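Side-chain contacts in putative O-methyltransferase (Klebsiella pneumoniae subsp. pneumoniae, PDB 3TFW), which probably transfers a methyl group from S-adenosylmethionine to an oxygen atom of an acceptor whose identity is not established: residues 52-55 with 56-60; 153-156 with 157-161; 191-194 with 195-199. One frame throughout, in Å; residues are numbered along the deposited sequence.

Interaction 1 of 3, residues 52-55 with 56-60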
loop_
_atom_site.group_PDB
_atom_site.type_symbol
_atom_site.label_atom_id
_atom_site.label_comp_id
_atom_site.label_asym_id
_atom_site.label_seq_id
_atom_site.Cartn_x
_atom_site.Cartn_y
_atom_site.Cartn_z
ATOM N N GLY A 52 2.178 -10.290 -1.851
ATOM C CA GLY A 52 1.033 -11.001 -2.436
ATOM C C GLY A 52 -0.279 -10.686 -1.728
ATOM O O GLY A 52 -1.295 -10.402 -2.373
ATOM N N GLN A 53 -0.267 -10.737 -0.398
ATOM C CA GLN A 53 -1.467 -10.451 0.380
ATOM C C GLN A 53 -1.923 -9.007 0.162
ATOM O O GLN A 53 -3.121 -8.729 0.113
ATOM C CB GLN A 53 -1.228 -10.757 1.877
ATOM C CG GLN A 53 -2.451 -10.623 2.770
ATOM C CD GLN A 53 -3.584 -11.535 2.393
ATOM O OE1 GLN A 53 -4.423 -11.207 1.539
ATOM N NE2 GLN A 53 -3.654 -12.672 3.062
ATOM N N PHE A 54 -0.960 -8.100 0.040
ATOM C CA PHE A 54 -1.240 -6.696 -0.288
ATOM C C PHE A 54 -1.997 -6.586 -1.631
ATOM O O PHE A 54 -3.037 -5.926 -1.709
ATOM C CB PHE A 54 0.072 -5.897 -0.315
ATOM C CG PHE A 54 -0.099 -4.445 -0.691
ATOM C CD1 PHE A 54 -0.739 -3.555 0.163
ATOM C CD2 PHE A 54 0.391 -3.970 -1.905
ATOM C CE1 PHE A 54 -0.891 -2.200 -0.195
ATOM C CE2 PHE A 54 0.243 -2.623 -2.265
ATOM C CZ PHE A 54 -0.398 -1.746 -1.410
ATOM N N LEU A 55 -1.499 -7.267 -2.661
ATOM C CA LEU A 55 -2.179 -7.293 -3.965
ATOM C C LEU A 55 -3.591 -7.849 -3.850
ATOM O O LEU A 55 -4.513 -7.333 -4.472
ATOM C CB LEU A 55 -1.379 -8.074 -5.026
ATOM C CG LEU A 55 0.000 -7.533 -5.431
ATOM C CD1 LEU A 55 0.714 -8.500 -6.371
ATOM C CD2 LEU A 55 -0.098 -6.135 -6.054
ATOM N N ALA A 56 -3.749 -8.905 -3.049
ATOM C CA ALA A 56 -5.055 -9.498 -2.824
ATOM C C ALA A 56 -5.977 -8.475 -2.179
ATOM O O ALA A 56 -7.129 -8.356 -2.578
ATOM C CB ALA A 56 -4.946 -10.784 -1.960
ATOM N N LEU A 57 -5.464 -7.701 -1.224
ATOM C CA LEU A 57 -6.294 -6.656 -0.596
ATOM C C LEU A 57 -6.671 -5.547 -1.574
ATOM O O LEU A 57 -7.777 -5.042 -1.526
ATOM C CB LEU A 57 -5.657 -6.095 0.688
ATOM C CG LEU A 57 -5.537 -7.111 1.838
ATOM C CD1 LEU A 57 -5.174 -6.432 3.147
ATOM C CD2 LEU A 57 -6.816 -7.929 2.004
ATOM N N LEU A 58 -5.767 -5.214 -2.490
ATOM C CA LEU A 58 -6.085 -4.270 -3.567
ATOM C C LEU A 58 -7.228 -4.748 -4.470
ATOM O O LEU A 58 -8.068 -3.946 -4.901
ATOM C CB LEU A 58 -4.836 -3.942 -4.391
ATOM C CG LEU A 58 -3.735 -3.231 -3.604
ATOM C CD1 LEU A 58 -2.583 -2.898 -4.524
ATOM C CD2 LEU A 58 -4.270 -1.957 -2.935
ATOM N N VAL A 59 -7.284 -6.050 -4.738
ATOM C CA VAL A 59 -8.418 -6.617 -5.477
ATOM C C VAL A 59 -9.725 -6.403 -4.700
ATOM O O VAL A 59 -10.721 -5.955 -5.264
ATOM C CB VAL A 59 -8.210 -8.123 -5.806
ATOM C CG1 VAL A 59 -9.402 -8.678 -6.570
ATOM C CG2 VAL A 59 -6.929 -8.314 -6.619
ATOM N N ARG A 60 -9.708 -6.701 -3.405
ATOM C CA ARG A 60 -10.885 -6.474 -2.563
ATOM C C ARG A 60 -11.303 -5.010 -2.506
ATOM O O ARG A 60 -12.496 -4.709 -2.561
ATOM C CB ARG A 60 -10.657 -6.989 -1.142
ATOM C CG ARG A 60 -10.491 -8.479 -1.063
ATOM C CD ARG A 60 -10.570 -8.936 0.369
ATOM N NE ARG A 60 -10.110 -10.312 0.465
ATOM C CZ ARG A 60 -10.116 -11.034 1.576
ATOM N NH1 ARG A 60 -10.567 -10.515 2.710
ATOM N NH2 ARG A 60 -9.670 -12.282 1.547
#
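Residues 52-55 and 56-60 are successive turns of helix 49-62, joined by four i to i+4 backbone hydrogen bonds, from Ala-56 N to Gly-52 O (3.0 Å) through to Val-59 N to Leu-55 O (3.1 Å). Phe-54 and Leu-58 form the main side-chain pair. The two side chains cross at a slant. Leu-58 CD1 lies 3.6 Å from Phe-54 CE2, and Leu-58 CG sits over one face of the ring, displaced toward its rim. Phe-54 has CG anti to its backbone N (chi1 178°), whereas Leu-58 has CG anti to its carbonyl carbon (chi1 -64°). These torsions bring the leucine branches to the ring. Leu-55 joins more loosely, its CD2 4.4 Å from Leu-58 CD1. Gln-53 bends at chi2 (60°), which carries its amide along the helix toward the next turn. Its OE1 comes 3.6 Å from Ala-56 CB and 4.1 Å from Leu-57 CD2. These are van der Waals contacts. Leu-55 and Leu-58 also pack on Ile-167 of strand 165-169. Phe-54 meets the ring of Phe-219 in the same chain and Leu-221 of the second subunit. Local apolar packing therefore continues into both the sheet core and the dimer interface. The carbonyls of residues 52 to 55 are taken up by the N-H groups four residues on, so the hydrocarbon groups can face the protein interior on several sides.

Interaction 2 of 3, residues 153-156 with 157-161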
loop_
_atom_site.group_PDB
_atom_site.type_symbol
_atom_site.label_atom_id
_atom_site.label_comp_id
_atom_site.label_asym_id
_atom_site.label_seq_id
_atom_site.Cartn_x
_atom_site.Cartn_y
_atom_site.Cartn_z
ATOM N N LEU A 153 2.243 1.597 -19.703
ATOM C CA LEU A 153 1.418 2.632 -19.070
ATOM C C LEU A 153 0.400 3.241 -20.041
ATOM O O LEU A 153 -0.753 3.493 -19.673
ATOM C CB LEU A 153 2.290 3.733 -18.440
ATOM C CG LEU A 153 1.578 4.787 -17.561
ATOM C CD1 LEU A 153 0.635 4.171 -16.504
ATOM C CD2 LEU A 153 2.606 5.680 -16.876
ATOM N N ARG A 154 0.832 3.482 -21.278
ATOM C CA ARG A 154 -0.065 4.016 -22.307
ATOM C C ARG A 154 -1.255 3.081 -22.549
ATOM O O ARG A 154 -2.404 3.527 -22.548
ATOM C CB ARG A 154 0.698 4.293 -23.608
ATOM C CG ARG A 154 -0.202 4.747 -24.760
ATOM C CD ARG A 154 0.604 5.105 -26.010
ATOM N NE ARG A 154 1.145 3.925 -26.671
ATOM C CZ ARG A 154 2.420 3.567 -26.602
ATOM N NH1 ARG A 154 3.280 4.309 -25.913
ATOM N NH2 ARG A 154 2.843 2.478 -27.217
ATOM N N TRP A 155 -0.973 1.790 -22.724
ATOM C CA TRP A 155 -2.025 0.773 -22.881
ATOM C C TRP A 155 -2.889 0.623 -21.625
ATOM O O TRP A 155 -4.111 0.442 -21.720
ATOM C CB TRP A 155 -1.412 -0.573 -23.293
ATOM C CG TRP A 155 -1.051 -0.605 -24.733
ATOM C CD1 TRP A 155 0.210 -0.653 -25.272
ATOM C CD2 TRP A 155 -1.960 -0.572 -25.836
ATOM N NE1 TRP A 155 0.134 -0.661 -26.647
ATOM C CE2 TRP A 155 -1.182 -0.609 -27.021
ATOM C CE3 TRP A 155 -3.355 -0.523 -25.940
ATOM C CZ2 TRP A 155 -1.757 -0.597 -28.300
ATOM C CZ3 TRP A 155 -3.932 -0.508 -27.213
ATOM C CH2 TRP A 155 -3.129 -0.547 -28.379
ATOM N N ALA A 156 -2.263 0.712 -20.450
ATOM C CA ALA A 156 -2.997 0.653 -19.172
ATOM C C ALA A 156 -4.029 1.779 -19.136
ATOM O O ALA A 156 -5.188 1.559 -18.782
ATOM C CB ALA A 156 -2.030 0.774 -17.950
ATOM N N LEU A 157 -3.610 2.973 -19.549
ATOM C CA LEU A 157 -4.502 4.132 -19.526
ATOM C C LEU A 157 -5.648 3.967 -20.516
ATOM O O LEU A 157 -6.788 4.325 -20.220
ATOM C CB LEU A 157 -3.726 5.430 -19.771
ATOM C CG LEU A 157 -3.055 6.020 -18.532
ATOM C CD1 LEU A 157 -1.894 6.954 -18.929
ATOM C CD2 LEU A 157 -4.059 6.733 -17.614
ATOM N N ARG A 158 -5.335 3.412 -21.681
ATOM C CA ARG A 158 -6.339 3.133 -22.693
ATOM C C ARG A 158 -7.421 2.195 -22.156
ATOM O O ARG A 158 -8.601 2.400 -22.426
ATOM C CB ARG A 158 -5.685 2.569 -23.955
ATOM C CG ARG A 158 -6.629 1.824 -24.923
ATOM C CD ARG A 158 -7.636 2.759 -25.612
ATOM N NE ARG A 158 -8.477 2.029 -26.568
ATOM C CZ ARG A 158 -9.588 1.358 -26.257
ATOM N NH1 ARG A 158 -10.024 1.301 -25.001
ATOM N NH2 ARG A 158 -10.263 0.726 -27.211
ATOM N N TYR A 159 -7.026 1.193 -21.377
ATOM C CA TYR A 159 -7.978 0.226 -20.839
ATOM C C TYR A 159 -8.285 0.429 -19.359
ATOM O O TYR A 159 -8.381 -0.539 -18.597
ATOM C CB TYR A 159 -7.524 -1.208 -21.160
ATOM C CG TYR A 159 -7.573 -1.487 -22.663
ATOM C CD1 TYR A 159 -8.795 -1.658 -23.321
ATOM C CD2 TYR A 159 -6.407 -1.559 -23.417
ATOM C CE1 TYR A 159 -8.851 -1.900 -24.695
ATOM C CE2 TYR A 159 -6.453 -1.799 -24.794
ATOM C CZ TYR A 159 -7.681 -1.967 -25.420
ATOM O OH TYR A 159 -7.737 -2.197 -26.779
ATOM N N SER A 160 -8.468 1.698 -18.982
ATOM C CA SER A 160 -8.808 2.095 -17.612
ATOM C C SER A 160 -10.164 2.787 -17.573
ATOM O O SER A 160 -10.670 3.226 -18.609
ATOM C CB SER A 160 -7.760 3.073 -17.073
ATOM O OG SER A 160 -6.553 2.392 -16.779
ATOM N N ARG A 161 -10.732 2.872 -16.372
ATOM C CA ARG A 161 -11.933 3.660 -16.083
ATOM C C ARG A 161 -11.628 4.524 -14.851
ATOM O O ARG A 161 -10.621 4.286 -14.155
ATOM C CB ARG A 161 -13.159 2.748 -15.853
ATOM C CG ARG A 161 -12.944 1.532 -14.929
ATOM C CD ARG A 161 -13.307 1.827 -13.492
ATOM N NE ARG A 161 -13.340 0.635 -12.632
ATOM C CZ ARG A 161 -13.370 0.685 -11.299
ATOM N NH1 ARG A 161 -13.378 1.860 -10.679
ATOM N NH2 ARG A 161 -13.393 -0.430 -10.578
#
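Ala-156 O accepts a short hydrogen bond from Ser-160 OG, at 2.6 Å, and a weak one from Tyr-159 N, at 3.2 Å. The serine hydroxyl lies above the carbonyl plane, 42° out of it. Ser-160 OG is anti to its own carbonyl carbon (chi1 -73°), a rotation that turns it back to the last helical turn. Tyr-159 is the first residue to leave helical backbone angles, yet its N still donates to Trp-155 O at 3.0 Å.

The two aromatic side chains run side by side in the same direction. Tyr-159 CE2 meets the edge of the indole near its plane, 3.5 Å from Trp-155 CE3. Arg-158 CG lies 4.2 Å from the same indole carbon. Leu-153 CG is 4.3 Å from Leu-157 CD1, and Leu-153 packs on Phe-193, Met-196 and Met-197 of helix 185-199. Beyond the segments, Tyr-159 OH bonds to Gly-132 O, and Trp-155 packs on helix 124-129. This is the C-terminal end of the helix in the beta-alpha-beta unit that links strands 139-142 and 165-169. The serine hydroxyl and, weakly, an amide already held by Trp-155 O thus share one carbonyl, and both rings pack beside the helix end.

Interaction 3 of 3, residues 191-194 with 195-199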
loop_
_atom_site.group_PDB
_atom_site.type_symbol
_atom_site.label_atom_id
_atom_site.label_comp_id
_atom_site.label_asym_id
_atom_site.label_seq_id
_atom_site.Cartn_x
_atom_site.Cartn_y
_atom_site.Cartn_z
ATOM N N ARG A 191 12.368 5.317 -15.516
ATOM C CA ARG A 191 12.374 6.783 -15.354
ATOM C C ARG A 191 11.367 7.458 -16.271
ATOM O O ARG A 191 10.647 8.365 -15.840
ATOM C CB ARG A 191 13.782 7.372 -15.560
ATOM C CG ARG A 191 14.772 6.968 -14.489
ATOM C CD ARG A 191 16.182 7.536 -14.765
ATOM N NE ARG A 191 16.149 8.974 -15.022
ATOM C CZ ARG A 191 16.205 9.919 -14.085
ATOM N NH1 ARG A 191 16.304 9.604 -12.801
ATOM N NH2 ARG A 191 16.154 11.193 -14.442
ATOM N N GLN A 192 11.290 6.984 -17.516
ATOM C CA GLN A 192 10.290 7.445 -18.481
ATOM C C GLN A 192 8.870 7.195 -17.958
ATOM O O GLN A 192 8.003 8.056 -18.074
ATOM C CB GLN A 192 10.430 6.688 -19.798
ATOM C CG GLN A 192 11.337 7.276 -20.852
ATOM C CD GLN A 192 11.111 6.580 -22.174
ATOM O OE1 GLN A 192 11.622 5.482 -22.406
ATOM N NE2 GLN A 192 10.297 7.190 -23.031
ATOM N N PHE A 193 8.658 5.990 -17.431
ATOM C CA PHE A 193 7.407 5.538 -16.798
ATOM C C PHE A 193 6.958 6.446 -15.642
ATOM O O PHE A 193 5.826 6.942 -15.630
ATOM C CB PHE A 193 7.642 4.103 -16.313
ATOM C CG PHE A 193 6.497 3.483 -15.569
ATOM C CD1 PHE A 193 5.385 2.996 -16.249
ATOM C CD2 PHE A 193 6.567 3.316 -14.189
ATOM C CE1 PHE A 193 4.332 2.381 -15.554
ATOM C CE2 PHE A 193 5.527 2.695 -13.487
ATOM C CZ PHE A 193 4.405 2.228 -14.182
ATOM N N ILE A 194 7.851 6.660 -14.677
ATOM C CA ILE A 194 7.569 7.528 -13.532
ATOM C C ILE A 194 7.275 8.971 -13.973
ATOM O O ILE A 194 6.295 9.579 -13.535
ATOM C CB ILE A 194 8.709 7.460 -12.476
ATOM C CG1 ILE A 194 8.656 6.114 -11.747
ATOM C CG2 ILE A 194 8.597 8.610 -11.468
ATOM C CD1 ILE A 194 9.977 5.685 -11.120
ATOM N N GLU A 195 8.099 9.496 -14.875
ATOM C CA GLU A 195 7.914 10.856 -15.375
ATOM C C GLU A 195 6.613 11.034 -16.172
ATOM O O GLU A 195 5.921 12.034 -16.004
ATOM C CB GLU A 195 9.142 11.301 -16.170
ATOM C CG GLU A 195 10.302 11.675 -15.230
ATOM C CD GLU A 195 11.666 11.679 -15.898
ATOM O OE1 GLU A 195 11.740 11.585 -17.147
ATOM O OE2 GLU A 195 12.669 11.767 -15.155
HETATM N N MSE A 196 6.289 10.053 -17.015
HETATM C CA MSE A 196 5.029 10.018 -17.755
HETATM C C MSE A 196 3.861 10.033 -16.768
HETATM O O MSE A 196 2.894 10.782 -16.941
HETATM C CB MSE A 196 4.983 8.751 -18.621
HETATM C CG MSE A 196 3.756 8.596 -19.496
HETATM SE SE MSE A 196 3.720 6.870 -20.462
HETATM C CE MSE A 196 1.831 6.877 -20.926
HETATM N N MSE A 197 3.966 9.202 -15.739
HETATM C CA MSE A 197 2.932 9.088 -14.716
HETATM C C MSE A 197 2.714 10.416 -13.986
HETATM O O MSE A 197 1.579 10.857 -13.804
HETATM C CB MSE A 197 3.309 7.986 -13.729
HETATM C CG MSE A 197 2.336 7.757 -12.576
HETATM SE SE MSE A 197 2.810 6.101 -11.613
HETATM C CE MSE A 197 2.627 4.920 -13.145
ATOM N N GLY A 198 3.810 11.056 -13.590
ATOM C CA GLY A 198 3.740 12.335 -12.881
ATOM C C GLY A 198 3.150 13.479 -13.687
ATOM O O GLY A 198 2.553 14.402 -13.117
ATOM N N ALA A 199 3.297 13.412 -15.010
ATOM C CA ALA A 199 2.845 14.478 -15.912
ATOM C C ALA A 199 1.444 14.238 -16.474
ATOM O O ALA A 199 0.904 15.080 -17.196
ATOM C CB ALA A 199 3.835 14.653 -17.036
#
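The Phe-193 ring is met obliquely by Met-197, a selenomethionine; CE lies 3.4 Å from CZ of the ring. The selenium is 5.3 Å from the ring centroid and 33° off the ring normal, a Met-aromatic contact. The Met-197 chain leaves the helix beside Phe-193 and bends at chi3 (-59°), which turns its terminal methyl back to the end of the ring. The other flat pair is polar. Arg-191 and Glu-195 run alongside each other, but the guanidinium and carboxylate planes are nearly perpendicular. Arg-191 NH2 is 3.6 Å from Glu-195 OE2, a long salt bridge. OE2 is far from the plane of the N-H groups, so charges attract without a directed bond.

Backbone bonds join the turns, among them Met-197 N to Phe-193 O at 2.9 Å. Arg-191 NH1 bonds to Val-177 O, and Glu-195 OE2 has a weak hydrogen bond with Tyr-18 OH of the second subunit. Phe-193 and Met-197 both pack on Leu-153 of helix 149-158 and on Thr-220 of strand 217-224, and Met-197 also reaches Leu-23 of the second subunit. The apolar contact therefore extends to the dimer interface, while the charged pair probably adds a loose electrostatic attraction.

Overall arrangement
All three contacts are local, each within or at the end of one helix. Interaction 1 is fully buried and almost wholly apolar. Interactions 2 and 3 are partly buried and mix packing with polar groups. Helices 149-158 and 185-199 touch: Leu-153 CD2 of interaction 2 lies 3.8 Å from Met-197 CE of interaction 3. Interaction 1 touches neither, its centre about 20 Å from that of interaction 2. Interactions 1 and 3 reach the second subunit; interaction 2 does not. Leu-55 and Val-59 of interaction 1 touch Phe-141 and Leu-139; Ala-156 and Ser-160 of interaction 2 touch Ile-140 between them. Helices 49-62 and 149-158 thus lie on opposite sheet faces, with interaction 3 beside interaction 2.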